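Local coordinates for putative peptide ABC-transport system periplasmic peptide-binding protein (Campylobacter jejuni, PDB 4OEV) that binds nickel(II), held here together with oxalate, as the extracytoplasmic solute-binding component of an ABC-type nickel importer, at residues I9-E14 against V483-N488; Y63-R68 against V118-F123; E89-P94 against I135-K140; N274-Y279 against A458-A463. One frame throughout, in Å; residues are numbered along the deposited sequence.

In the fold
The four contacts sample both sides of a two-lobed solute-binding protein whose nickel is ligated by His26, His480 and His481. Interaction 1, which ties the N-terminal strand to the loop just after the two histidines, runs closest to the chain's centre; its Val11 side chain is about 11 Å from the nickel. Interaction 4 also comes near the site, with the Leu460 side chain about 9 Å from the oxalate and the Phe462 side chain about 9 Å from the nickel. Interactions 2 and 3 share one compact region, their centres about 15 Å apart, joined by helix 81-92. That region lies across the chain's centre from interaction 4, with about 41 Å between the centres of interactions 2 and 4.

Interaction 1. Residues I9-E14 against V483-N488; sequences IAVENE and VGFTWN
Phe485 points its ring at strand 9-11, and the rim atom CZ does most of the touching. The carbonyl oxygen of Ala10 lies at the ring edge, near its plane, with Ala10 O 3.6 Å from Phe485 CZ. Two methyls reach the same part of the rim obliquely: Ile9 CG2 is 3.8 Å from Phe485 CZ, and Val11 CG2 is 4.1 Å from that CZ. Ile9 and Phe485 run past each other in opposite senses, whereas the Val11 side chain crosses the ring at a slant. With CG set between its own backbone N and carbonyl carbon (chi1 77°), the ring is carried back over Thr486, whose CG2 lies 3.6 Å above one face, offset toward the rim. That methyl also meets Ile9: Ile9 CD1 lies 3.9 Å from Thr486 CG2. No hydrogen bond links the two segments; the type I turn from Gly484 to Trp487 is closed internally by Trp487 N to Gly484 O at 3.1 Å. Nearby, Glu12 OE1 is hydrogen-bonded to ND1 of the nickel ligand His481. Strand 6-11 pairs through its backbone with strand 191-196, while Phe485 touches Leu216 of strand 214-216, where Ala214 has a backbone bond to Ala10.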
loop_
_atom_site.group_PDB
_atom_site.type_symbol
_atom_site.label_atom_id
_atom_site.label_comp_id
_atom_site.label_asym_id
_atom_site.label_seq_id
_atom_site.Cartn_x
_atom_site.Cartn_y
_atom_site.Cartn_z
ATOM N N ILE A 9 -13.688 -10.337 10.762
ATOM C CA ILE A 9 -12.294 -10.306 10.313
ATOM C C ILE A 9 -11.552 -9.116 10.880
ATOM O O ILE A 9 -11.994 -7.982 10.759
ATOM C CB ILE A 9 -12.186 -10.233 8.785
ATOM C CG1 ILE A 9 -13.009 -11.333 8.107
ATOM C CG2 ILE A 9 -10.730 -10.228 8.325
ATOM C CD1 ILE A 9 -12.931 -11.235 6.610
ATOM N N ALA A 10 -10.397 -9.390 11.482
ATOM C CA ALA A 10 -9.530 -8.333 11.957
ATOM C C ALA A 10 -8.753 -7.720 10.806
ATOM O O ALA A 10 -8.206 -8.426 9.948
ATOM C CB ALA A 10 -8.526 -8.883 13.022
ATOM N N VAL A 11 -8.648 -6.400 10.832
ATOM C CA VAL A 11 -7.833 -5.677 9.858
ATOM C C VAL A 11 -6.990 -4.616 10.568
ATOM O O VAL A 11 -7.509 -3.880 11.414
ATOM C CB VAL A 11 -8.709 -5.032 8.773
ATOM C CG1 VAL A 11 -7.851 -4.125 7.891
ATOM C CG2 VAL A 11 -9.343 -6.138 7.923
ATOM N N GLU A 12 -5.706 -4.544 10.234
ATOM C CA GLU A 12 -4.781 -3.608 10.960
ATOM C C GLU A 12 -5.186 -2.111 10.881
ATOM O O GLU A 12 -5.238 -1.412 11.917
ATOM C CB GLU A 12 -3.373 -3.787 10.449
ATOM C CG GLU A 12 -2.323 -2.909 11.177
ATOM C CD GLU A 12 -1.008 -2.949 10.492
ATOM O OE1 GLU A 12 -0.932 -3.652 9.465
ATOM O OE2 GLU A 12 -0.044 -2.282 10.960
ATOM N N ASN A 13 -5.524 -1.652 9.665
ATOM C CA ASN A 13 -5.796 -0.246 9.385
ATOM C C ASN A 13 -7.266 -0.014 9.090
ATOM O O ASN A 13 -7.945 -0.911 8.597
ATOM C CB ASN A 13 -4.953 0.213 8.192
ATOM C CG ASN A 13 -3.484 0.036 8.439
ATOM O OD1 ASN A 13 -2.899 0.792 9.205
ATOM N ND2 ASN A 13 -2.873 -0.969 7.803
ATOM N N GLU A 14 -7.748 1.170 9.429
ATOM C CA GLU A 14 -9.076 1.590 9.107
ATOM C C GLU A 14 -8.961 2.835 8.226
ATOM O O GLU A 14 -7.854 3.277 7.883
ATOM C CB GLU A 14 -9.879 1.863 10.376
ATOM C CG GLU A 14 -9.236 2.861 11.315
ATOM C CD GLU A 14 -10.086 3.152 12.541
ATOM O OE1 GLU A 14 -11.236 2.649 12.607
ATOM O OE2 GLU A 14 -9.603 3.899 13.427
ATOM N N VAL A 483 -2.940 -5.935 2.477
ATOM C CA VAL A 483 -4.231 -5.514 1.868
ATOM C C VAL A 483 -4.494 -6.339 0.638
ATOM O O VAL A 483 -3.594 -6.603 -0.192
ATOM C CB VAL A 483 -4.266 -3.995 1.564
ATOM C CG1 VAL A 483 -5.398 -3.610 0.624
ATOM C CG2 VAL A 483 -4.429 -3.184 2.908
ATOM N N GLY A 484 -5.730 -6.828 0.547
ATOM C CA GLY A 484 -6.073 -7.689 -0.540
ATOM C C GLY A 484 -6.365 -9.065 -0.032
ATOM O O GLY A 484 -6.846 -9.877 -0.790
ATOM N N PHE A 485 -6.088 -9.351 1.237
ATOM C CA PHE A 485 -6.274 -10.734 1.668
ATOM C C PHE A 485 -7.769 -11.111 1.763
ATOM O O PHE A 485 -8.118 -12.297 1.807
ATOM C CB PHE A 485 -5.519 -11.016 2.986
ATOM C CG PHE A 485 -6.183 -10.476 4.228
ATOM C CD1 PHE A 485 -7.004 -11.307 5.014
ATOM C CD2 PHE A 485 -5.980 -9.154 4.631
ATOM C CE1 PHE A 485 -7.605 -10.822 6.187
ATOM C CE2 PHE A 485 -6.587 -8.655 5.782
ATOM C CZ PHE A 485 -7.405 -9.514 6.573
ATOM N N THR A 486 -8.626 -10.097 1.718
ATOM C CA THR A 486 -10.078 -10.234 1.746
ATOM C C THR A 486 -10.721 -10.024 0.378
ATOM O O THR A 486 -11.946 -9.801 0.290
ATOM C CB THR A 486 -10.689 -9.209 2.729
ATOM O OG1 THR A 486 -10.161 -7.894 2.438
ATOM C CG2 THR A 486 -10.353 -9.567 4.133
ATOM N N TRP A 487 -9.921 -10.147 -0.688
ATOM C CA TRP A 487 -10.362 -9.744 -2.039
ATOM C C TRP A 487 -11.547 -10.596 -2.498
ATOM O O TRP A 487 -12.351 -10.110 -3.284
ATOM C CB TRP A 487 -9.236 -9.860 -3.074
ATOM C CG TRP A 487 -8.901 -11.295 -3.377
ATOM C CD1 TRP A 487 -8.070 -12.123 -2.626
ATOM C CD2 TRP A 487 -9.401 -12.103 -4.459
ATOM N NE1 TRP A 487 -8.035 -13.391 -3.202
ATOM C CE2 TRP A 487 -8.845 -13.401 -4.314
ATOM C CE3 TRP A 487 -10.264 -11.855 -5.541
ATOM C CZ2 TRP A 487 -9.119 -14.446 -5.226
ATOM C CZ3 TRP A 487 -10.545 -12.908 -6.443
ATOM C CH2 TRP A 487 -9.969 -14.176 -6.278
ATOM N N ASN A 488 -11.662 -11.855 -2.032
ATOM C CA ASN A 488 -12.804 -12.687 -2.456
ATOM C C ASN A 488 -13.689 -13.059 -1.276
ATOM O O ASN A 488 -14.310 -14.147 -1.237
ATOM C CB ASN A 488 -12.356 -13.951 -3.222
ATOM C CG ASN A 488 -11.948 -15.101 -2.317
ATOM O OD1 ASN A 488 -11.123 -14.949 -1.402
ATOM N ND2 ASN A 488 -12.542 -16.270 -2.559
#

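Interaction 2. Residues Y63-R68 against V118-F123; sequences YDIFLR and VKITLF
Ile65 and Ile120 both hold CG1 anti to the carbonyl carbon (chi1 -56° and -55°) with extended outer arms, which brings the two CD1 methyls to 3.6 Å from each other, Ile65 CD1 to Ile120 CD1. On this same face Tyr63 sends its ring across Leu122, Tyr63 CE2 to Leu122 CD1 3.8 Å, and Ile65 CB rests 3.9 Å from Val118 CG2. The other face carries Asp64 and Lys119 side by side. There the carboxylate lies along the aliphatic part of the lysine, Asp64 OD1 to Lys119 CG 3.6 Å, while the charged ends stay apart; Asp64 OD1 instead hydrogen-bonds His117 NE2. Four backbone bonds fix the register. Tyr63 and Ile120 form a hydrogen-bonded pair, each N 2.8 Å from the other's O; Ile65 and Val118 form the next, Ile65 N to Val118 O 2.9 Å and Val118 N to Ile65 O 3.0 Å. Asp64 and Lys119 between them are a non-hydrogen-bonded pair. Helix 81-92 covers the apolar face, through Ile88 on Ile120 and Val84 on Val118. The strand axes, 4.7 Å apart and at 155°, belong to the two middle strands of a four-stranded antiparallel sheet packed against a helix on its apolar face, an alpha+beta arrangement.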
loop_
_atom_site.group_PDB
_atom_site.type_symbol
_atom_site.label_atom_id
_atom_site.label_comp_id
_atom_site.label_asym_id
_atom_site.label_seq_id
_atom_site.Cartn_x
_atom_site.Cartn_y
_atom_site.Cartn_z
ATOM N N TYR A 63 -9.836 5.874 -24.741
ATOM C CA TYR A 63 -10.433 4.678 -24.110
ATOM C C TYR A 63 -11.906 4.652 -24.351
ATOM O O TYR A 63 -12.626 5.508 -23.833
ATOM C CB TYR A 63 -10.198 4.657 -22.588
ATOM C CG TYR A 63 -8.783 4.329 -22.177
ATOM C CD1 TYR A 63 -8.500 3.176 -21.461
ATOM C CD2 TYR A 63 -7.733 5.161 -22.516
ATOM C CE1 TYR A 63 -7.203 2.864 -21.077
ATOM C CE2 TYR A 63 -6.444 4.855 -22.163
ATOM C CZ TYR A 63 -6.184 3.710 -21.434
ATOM O OH TYR A 63 -4.889 3.413 -21.114
ATOM N N ASP A 64 -12.369 3.635 -25.076
ATOM C CA ASP A 64 -13.798 3.427 -25.235
ATOM C C ASP A 64 -14.215 2.340 -24.270
ATOM O O ASP A 64 -13.743 1.208 -24.391
ATOM C CB ASP A 64 -14.163 3.023 -26.666
ATOM C CG ASP A 64 -14.154 4.200 -27.635
ATOM O OD1 ASP A 64 -15.113 4.999 -27.610
ATOM O OD2 ASP A 64 -13.199 4.294 -28.432
ATOM N N ILE A 65 -15.043 2.686 -23.285
ATOM C CA ILE A 65 -15.422 1.710 -22.255
ATOM C C ILE A 65 -16.927 1.394 -22.302
ATOM O O ILE A 65 -17.746 2.315 -22.307
ATOM C CB ILE A 65 -15.051 2.182 -20.866
ATOM C CG1 ILE A 65 -13.561 2.496 -20.825
ATOM C CG2 ILE A 65 -15.415 1.117 -19.826
ATOM C CD1 ILE A 65 -13.040 2.716 -19.436
ATOM N N PHE A 66 -17.260 0.099 -22.332
ATOM C CA PHE A 66 -18.649 -0.394 -22.427
ATOM C C PHE A 66 -19.105 -1.057 -21.108
ATOM O O PHE A 66 -18.458 -1.984 -20.590
ATOM C CB PHE A 66 -18.751 -1.352 -23.615
ATOM C CG PHE A 66 -18.286 -0.732 -24.907
ATOM C CD1 PHE A 66 -19.140 0.058 -25.668
ATOM C CD2 PHE A 66 -16.993 -0.924 -25.349
ATOM C CE1 PHE A 66 -18.691 0.661 -26.842
ATOM C CE2 PHE A 66 -16.532 -0.342 -26.497
ATOM C CZ PHE A 66 -17.386 0.457 -27.265
ATOM N N LEU A 67 -20.206 -0.546 -20.560
ATOM C CA LEU A 67 -20.623 -0.867 -19.192
ATOM C C LEU A 67 -21.708 -1.933 -19.085
ATOM O O LEU A 67 -22.472 -2.106 -20.035
ATOM C CB LEU A 67 -21.127 0.403 -18.531
ATOM C CG LEU A 67 -20.145 1.567 -18.733
ATOM C CD1 LEU A 67 -20.735 2.810 -18.161
ATOM C CD2 LEU A 67 -18.817 1.195 -18.001
ATOM N N ARG A 68 -21.820 -2.584 -17.916
ATOM C CA ARG A 68 -22.980 -3.462 -17.662
ATOM C C ARG A 68 -24.248 -2.611 -17.522
ATOM O O ARG A 68 -24.180 -1.489 -17.008
ATOM C CB ARG A 68 -22.766 -4.318 -16.408
ATOM C CG ARG A 68 -21.526 -5.181 -16.460
ATOM C CD ARG A 68 -21.381 -6.114 -15.205
ATOM N NE ARG A 68 -22.601 -6.922 -14.950
ATOM C CZ ARG A 68 -22.614 -8.205 -14.587
ATOM N NH1 ARG A 68 -23.764 -8.839 -14.369
ATOM N NH2 ARG A 68 -21.486 -8.878 -14.465
ATOM N N VAL A 118 -18.721 5.098 -22.523
ATOM C CA VAL A 118 -18.011 6.364 -22.264
ATOM C C VAL A 118 -16.747 6.355 -23.100
ATOM O O VAL A 118 -16.191 5.309 -23.428
ATOM C CB VAL A 118 -17.702 6.633 -20.773
ATOM C CG1 VAL A 118 -19.003 6.699 -19.972
ATOM C CG2 VAL A 118 -16.697 5.607 -20.191
ATOM N N LYS A 119 -16.369 7.544 -23.550
ATOM C CA LYS A 119 -15.186 7.718 -24.351
ATOM C C LYS A 119 -14.287 8.640 -23.539
ATOM O O LYS A 119 -14.576 9.830 -23.413
ATOM C CB LYS A 119 -15.538 8.326 -25.709
ATOM C CG LYS A 119 -14.403 8.443 -26.704
ATOM C CD LYS A 119 -14.913 9.198 -27.946
ATOM C CE LYS A 119 -14.118 8.853 -29.181
ATOM N NZ LYS A 119 -12.680 9.177 -28.936
ATOM N N ILE A 120 -13.198 8.084 -23.021
ATOM C CA ILE A 120 -12.271 8.832 -22.179
ATOM C C ILE A 120 -11.088 9.200 -23.031
ATOM O O ILE A 120 -10.488 8.346 -23.674
ATOM C CB ILE A 120 -11.811 7.996 -20.955
ATOM C CG1 ILE A 120 -13.012 7.497 -20.175
ATOM C CG2 ILE A 120 -10.848 8.821 -20.053
ATOM C CD1 ILE A 120 -12.694 6.308 -19.259
ATOM N N THR A 121 -10.764 10.487 -23.062
ATOM C CA THR A 121 -9.597 10.930 -23.791
ATOM C C THR A 121 -8.550 11.513 -22.822
ATOM O O THR A 121 -8.850 12.269 -21.886
ATOM C CB THR A 121 -9.956 11.985 -24.890
ATOM O OG1 THR A 121 -10.784 11.369 -25.884
ATOM C CG2 THR A 121 -8.700 12.504 -25.550
ATOM N N LEU A 122 -7.314 11.139 -23.077
ATOM C CA LEU A 122 -6.210 11.501 -22.180
ATOM C C LEU A 122 -5.299 12.527 -22.831
ATOM O O LEU A 122 -5.204 12.585 -24.048
ATOM C CB LEU A 122 -5.404 10.282 -21.813
ATOM C CG LEU A 122 -6.018 9.057 -21.143
ATOM C CD1 LEU A 122 -4.883 8.053 -20.940
ATOM C CD2 LEU A 122 -6.649 9.489 -19.835
ATOM N N PHE A 123 -4.572 13.295 -22.024
ATOM C CA PHE A 123 -3.590 14.237 -22.582
ATOM C C PHE A 123 -2.381 13.495 -23.178
ATOM O O PHE A 123 -1.846 13.864 -24.228
ATOM C CB PHE A 123 -3.093 15.204 -21.507
ATOM C CG PHE A 123 -4.124 16.159 -20.999
ATOM C CD1 PHE A 123 -4.538 17.229 -21.767
ATOM C CD2 PHE A 123 -4.649 16.007 -19.724
ATOM C CE1 PHE A 123 -5.467 18.116 -21.284
ATOM C CE2 PHE A 123 -5.593 16.889 -19.241
ATOM C CZ PHE A 123 -5.997 17.943 -20.023
#

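Interaction 3. Residues E89-P94 against I135-K140; sequences EAFKNP and IGMLPK
Ile135 opens the contact with Phe91, the two side chains running past each other in opposite directions: CG2 of Ile135 comes obliquely to the ring, 3.5 Å from Phe91 CE2. That branch sits between the backbone N and the carbonyl carbon, leaving CG1 anti to N (chi1 -162°). Gly136 follows with its carbonyl directed at the ring edge, in plane, Gly136 O to Phe91 CZ 3.6 Å. This oxygen is buried by the contact and has no hydrogen-bond partner in the model, so the aromatic rim is what faces it. Met137 starts out away from the helix, but its CE methyl returns to the ring edge, 4.3 Å from Phe91 CE2. Leu138 then meets Phe91 from the opposing direction, its CD1 lying obliquely 3.9 Å from Phe91 CE1. The same methyl reaches the preceding helix residue, Leu138 CD1 to Ala90 CB 4.3 Å. The segment 135-140 thus lies over the last turns of helix 81-92 without a direct hydrogen bond to 89-94. Earlier in the helix, Ser87 OG bonds Leu138 N and, a further turn back, Asp83 OD1 bonds Lys140 N where helix 140-143 begins, just after the N-cap Pro139. Phe104 of helix 101-104 touches both Ile135 and the Phe91 ring.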
loop_
_atom_site.group_PDB
_atom_site.type_symbol
_atom_site.label_atom_id
_atom_site.label_comp_id
_atom_site.label_asym_id
_atom_site.label_seq_id
_atom_site.Cartn_x
_atom_site.Cartn_y
_atom_site.Cartn_z
ATOM N N GLU A 89 -14.231 12.469 -13.053
ATOM C CA GLU A 89 -14.073 13.903 -12.901
ATOM C C GLU A 89 -13.867 14.300 -11.442
ATOM O O GLU A 89 -13.094 15.243 -11.138
ATOM C CB GLU A 89 -15.282 14.613 -13.510
ATOM C CG GLU A 89 -15.206 14.529 -14.989
ATOM C CD GLU A 89 -16.371 15.208 -15.711
ATOM O OE1 GLU A 89 -17.348 15.664 -15.073
ATOM O OE2 GLU A 89 -16.262 15.282 -16.936
ATOM N N ALA A 90 -14.486 13.529 -10.551
ATOM C CA ALA A 90 -14.403 13.789 -9.131
ATOM C C ALA A 90 -12.979 13.579 -8.605
ATOM O O ALA A 90 -12.514 14.409 -7.844
ATOM C CB ALA A 90 -15.378 12.902 -8.351
ATOM N N PHE A 91 -12.303 12.516 -9.055
ATOM C CA PHE A 91 -10.936 12.168 -8.645
ATOM C C PHE A 91 -9.924 13.194 -9.166
ATOM O O PHE A 91 -8.896 13.430 -8.544
ATOM C CB PHE A 91 -10.552 10.793 -9.164
ATOM C CG PHE A 91 -11.498 9.670 -8.714
ATOM C CD1 PHE A 91 -12.208 9.748 -7.511
ATOM C CD2 PHE A 91 -11.682 8.564 -9.519
ATOM C CE1 PHE A 91 -13.042 8.704 -7.086
ATOM C CE2 PHE A 91 -12.553 7.513 -9.126
ATOM C CZ PHE A 91 -13.238 7.596 -7.911
ATOM N N LYS A 92 -10.204 13.816 -10.312
ATOM C CA LYS A 92 -9.197 14.727 -10.855
ATOM C C LYS A 92 -9.530 16.175 -10.585
ATOM O O LYS A 92 -8.779 17.048 -10.984
ATOM C CB LYS A 92 -9.010 14.523 -12.350
ATOM C CG LYS A 92 -10.238 14.899 -13.210
ATOM C CD LYS A 92 -9.888 14.854 -14.685
ATOM C CE LYS A 92 -11.014 15.475 -15.558
ATOM N NZ LYS A 92 -10.482 16.583 -16.429
ATOM N N ASN A 93 -10.635 16.438 -9.891
ATOM C CA ASN A 93 -10.961 17.808 -9.473
ATOM C C ASN A 93 -10.121 18.188 -8.281
ATOM O O ASN A 93 -10.209 17.540 -7.227
ATOM C CB ASN A 93 -12.459 17.936 -9.157
ATOM C CG ASN A 93 -12.911 19.372 -8.965
ATOM O OD1 ASN A 93 -12.203 20.194 -8.375
ATOM N ND2 ASN A 93 -14.093 19.693 -9.494
ATOM N N PRO A 94 -9.267 19.226 -8.439
ATOM C CA PRO A 94 -8.366 19.567 -7.334
ATOM C C PRO A 94 -9.093 19.945 -6.038
ATOM O O PRO A 94 -8.572 19.704 -4.948
ATOM C CB PRO A 94 -7.580 20.795 -7.876
ATOM C CG PRO A 94 -7.676 20.705 -9.372
ATOM C CD PRO A 94 -9.071 20.106 -9.612
ATOM N N ILE A 135 -10.598 1.181 -9.071
ATOM C CA ILE A 135 -11.125 1.938 -7.926
ATOM C C ILE A 135 -12.644 1.995 -7.998
ATOM O O ILE A 135 -13.218 1.980 -9.100
ATOM C CB ILE A 135 -10.561 3.396 -7.849
ATOM C CG1 ILE A 135 -10.769 3.982 -6.456
ATOM C CG2 ILE A 135 -11.150 4.316 -8.895
ATOM C CD1 ILE A 135 -9.790 3.456 -5.378
ATOM N N GLY A 136 -13.292 2.064 -6.835
ATOM C CA GLY A 136 -14.745 2.059 -6.787
ATOM C C GLY A 136 -15.340 3.233 -7.554
ATOM O O GLY A 136 -14.693 4.278 -7.672
ATOM N N MET A 137 -16.547 3.051 -8.119
ATOM C CA MET A 137 -17.302 4.163 -8.729
ATOM C C MET A 137 -18.209 4.808 -7.653
ATOM O O MET A 137 -18.616 4.148 -6.678
ATOM C CB MET A 137 -18.098 3.675 -9.945
ATOM C CG MET A 137 -17.244 3.209 -11.145
ATOM S SD MET A 137 -16.311 4.541 -11.932
ATOM C CE MET A 137 -14.759 4.299 -11.017
ATOM N N LEU A 138 -18.407 6.110 -7.767
ATOM C CA LEU A 138 -19.240 6.881 -6.844
ATOM C C LEU A 138 -20.632 7.139 -7.450
ATOM O O LEU A 138 -20.755 7.203 -8.669
ATOM C CB LEU A 138 -18.623 8.237 -6.541
ATOM C CG LEU A 138 -17.267 8.190 -5.827
ATOM C CD1 LEU A 138 -16.658 9.572 -5.879
ATOM C CD2 LEU A 138 -17.525 7.749 -4.422
ATOM N N PRO A 139 -21.646 7.333 -6.588
ATOM C CA PRO A 139 -23.005 7.626 -7.065
ATOM C C PRO A 139 -23.277 9.105 -7.277
ATOM O O PRO A 139 -23.464 9.873 -6.329
ATOM C CB PRO A 139 -23.886 7.054 -5.950
ATOM C CG PRO A 139 -23.045 7.118 -4.707
ATOM C CD PRO A 139 -21.635 6.946 -5.161
ATOM N N LYS A 140 -23.325 9.481 -8.547
ATOM C CA LYS A 140 -23.678 10.850 -8.935
ATOM C C LYS A 140 -24.943 11.337 -8.248
ATOM O O LYS A 140 -24.962 12.428 -7.689
ATOM C CB LYS A 140 -23.822 10.933 -10.444
ATOM C CG LYS A 140 -24.277 12.290 -10.970
ATOM C CD LYS A 140 -24.071 12.345 -12.454
ATOM C CE LYS A 140 -24.438 13.703 -13.051
ATOM N NZ LYS A 140 -25.913 13.864 -13.105
#

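Interaction 4. Residues N274-Y279 against A458-A463; sequences NLLHDY and AYLDFA
A tight turn between helix 268-274 and strand 280-282 packs against strand 454-467, with which 280-282 pairs in a six-stranded antiparallel sheet. Across the join, Asp461 N donates to Tyr279 O at 2.9 Å in a nearly straight bond; the donor nevertheless stands 42° out of the carbonyl plane, off the lone pairs. Asp461 CB approaches the Tyr279 ring obliquely, 3.4 Å from Tyr279 CD1, and the carboxylate plane is turned 83° from the ring. Phe462 O lies at the ring edge, 3.8 Å from Tyr279 CE1, and the phenol end reaches Ala463, Tyr279 OH to Ala463 CB 3.7 Å. Chi1 of Tyr279, -118°, is away from the usual staggered values, and this rotation lays the ring along 461-463. The Asp461 carboxylate forms salt bridges to Lys237 and Arg235, and Arg235 also makes a cation-pi contact with Tyr279. Leu276 CD1 rests 4.0 Å from Ala458 CB and 4.2 Å from Leu460 CD2, the two leucines crossing at about a right angle. Tyr279 N closes the turn on Leu276 O at 2.8 Å. His277 and Asp278, both with positive phi, make this a type I' turn, here serving as a helix-to-strand connection.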
loop_
_atom_site.group_PDB
_atom_site.type_symbol
_atom_site.label_atom_id
_atom_site.label_comp_id
_atom_site.label_asym_id
_atom_site.label_seq_id
_atom_site.Cartn_x
_atom_site.Cartn_y
_atom_site.Cartn_z
ATOM N N ASN A 274 17.219 -14.745 10.285
ATOM C CA ASN A 274 16.998 -14.927 11.712
ATOM C C ASN A 274 15.714 -14.328 12.268
ATOM O O ASN A 274 14.980 -15.007 12.984
ATOM C CB ASN A 274 18.210 -14.405 12.470
ATOM C CG ASN A 274 19.481 -15.156 12.090
ATOM O OD1 ASN A 274 19.486 -16.395 12.046
ATOM N ND2 ASN A 274 20.550 -14.418 11.788
ATOM N N LEU A 275 15.437 -13.068 11.973
ATOM C CA LEU A 275 14.235 -12.458 12.523
ATOM C C LEU A 275 12.964 -12.947 11.831
ATOM O O LEU A 275 11.952 -13.273 12.489
ATOM C CB LEU A 275 14.310 -10.937 12.417
ATOM C CG LEU A 275 13.073 -10.159 12.841
ATOM C CD1 LEU A 275 12.737 -10.436 14.312
ATOM C CD2 LEU A 275 13.346 -8.692 12.596
ATOM N N LEU A 276 13.044 -13.040 10.510
ATOM C CA LEU A 276 11.854 -13.218 9.699
ATOM C C LEU A 276 11.633 -14.639 9.314
ATOM O O LEU A 276 10.659 -14.935 8.620
ATOM C CB LEU A 276 11.931 -12.368 8.448
ATOM C CG LEU A 276 11.509 -10.955 8.808
ATOM C CD1 LEU A 276 11.944 -10.003 7.744
ATOM C CD2 LEU A 276 9.999 -10.944 8.974
ATOM N N HIS A 277 12.569 -15.496 9.712
ATOM C CA HIS A 277 12.403 -16.947 9.611
ATOM C C HIS A 277 12.013 -17.376 8.215
ATOM O O HIS A 277 11.146 -18.233 8.046
ATOM C CB HIS A 277 11.355 -17.444 10.606
ATOM C CG HIS A 277 11.586 -16.987 12.014
ATOM N ND1 HIS A 277 12.721 -17.315 12.727
ATOM C CD2 HIS A 277 10.816 -16.249 12.850
ATOM C CE1 HIS A 277 12.647 -16.786 13.938
ATOM N NE2 HIS A 277 11.499 -16.136 14.037
ATOM N N ASP A 278 12.607 -16.726 7.224
ATOM C CA ASP A 278 12.332 -17.023 5.815
ATOM C C ASP A 278 10.821 -16.892 5.423
ATOM O O ASP A 278 10.314 -17.576 4.523
ATOM C CB ASP A 278 12.900 -18.417 5.486
ATOM C CG ASP A 278 14.439 -18.469 5.652
ATOM O OD1 ASP A 278 15.117 -17.521 5.181
ATOM O OD2 ASP A 278 14.964 -19.433 6.273
ATOM N N TYR A 279 10.116 -16.028 6.154
ATOM C CA TYR A 279 8.829 -15.485 5.733
ATOM C C TYR A 279 9.087 -14.164 5.016
ATOM O O TYR A 279 8.259 -13.238 5.035
ATOM C CB TYR A 279 7.919 -15.275 6.929
ATOM C CG TYR A 279 6.670 -16.110 6.870
ATOM C CD1 TYR A 279 5.482 -15.562 6.394
ATOM C CD2 TYR A 279 6.669 -17.439 7.282
ATOM C CE1 TYR A 279 4.316 -16.311 6.326
ATOM C CE2 TYR A 279 5.496 -18.210 7.224
ATOM C CZ TYR A 279 4.321 -17.630 6.735
ATOM O OH TYR A 279 3.148 -18.357 6.664
ATOM N N ALA A 458 13.497 -5.860 3.527
ATOM C CA ALA A 458 12.963 -7.150 3.135
ATOM C C ALA A 458 11.541 -7.063 2.532
ATOM O O ALA A 458 10.751 -6.208 2.923
ATOM C CB ALA A 458 12.939 -8.094 4.320
ATOM N N TYR A 459 11.251 -7.973 1.614
ATOM C CA TYR A 459 9.887 -8.223 1.129
ATOM C C TYR A 459 9.237 -9.294 2.016
ATOM O O TYR A 459 9.895 -10.247 2.393
ATOM C CB TYR A 459 9.907 -8.694 -0.316
ATOM C CG TYR A 459 10.044 -7.554 -1.317
ATOM C CD1 TYR A 459 8.932 -7.029 -1.965
ATOM C CD2 TYR A 459 11.288 -7.044 -1.651
ATOM C CE1 TYR A 459 9.054 -5.994 -2.914
ATOM C CE2 TYR A 459 11.425 -5.993 -2.583
ATOM C CZ TYR A 459 10.313 -5.486 -3.215
ATOM O OH TYR A 459 10.450 -4.459 -4.130
ATOM N N LEU A 460 7.974 -9.089 2.388
ATOM C CA LEU A 460 7.289 -9.960 3.340
ATOM C C LEU A 460 6.297 -10.956 2.721
ATOM O O LEU A 460 5.595 -10.636 1.735
ATOM C CB LEU A 460 6.534 -9.099 4.344
ATOM C CG LEU A 460 7.295 -7.997 5.017
ATOM C CD1 LEU A 460 6.326 -7.289 5.942
ATOM C CD2 LEU A 460 8.492 -8.606 5.836
ATOM N N ASP A 461 6.252 -12.167 3.278
ATOM C CA ASP A 461 5.076 -13.008 3.102
ATOM C C ASP A 461 4.129 -12.690 4.237
ATOM O O ASP A 461 4.537 -12.187 5.287
ATOM C CB ASP A 461 5.387 -14.496 3.128
ATOM C CG ASP A 461 5.944 -14.991 1.849
ATOM O OD1 ASP A 461 6.071 -14.176 0.923
ATOM O OD2 ASP A 461 6.223 -16.206 1.759
ATOM N N PHE A 462 2.862 -13.020 4.044
ATOM C CA PHE A 462 1.896 -12.801 5.100
ATOM C C PHE A 462 1.300 -14.121 5.502
ATOM O O PHE A 462 1.157 -15.025 4.680
ATOM C CB PHE A 462 0.807 -11.809 4.662
ATOM C CG PHE A 462 1.261 -10.382 4.732
ATOM C CD1 PHE A 462 1.164 -9.682 5.924
ATOM C CD2 PHE A 462 1.789 -9.757 3.625
ATOM C CE1 PHE A 462 1.622 -8.366 6.039
ATOM C CE2 PHE A 462 2.256 -8.421 3.725
ATOM C CZ PHE A 462 2.159 -7.734 4.918
ATOM N N ALA A 463 0.962 -14.220 6.781
ATOM C CA ALA A 463 0.315 -15.411 7.289
ATOM C C ALA A 463 -1.134 -15.085 7.620
ATOM O O ALA A 463 -1.411 -14.364 8.583
ATOM C CB ALA A 463 1.078 -15.964 8.551
#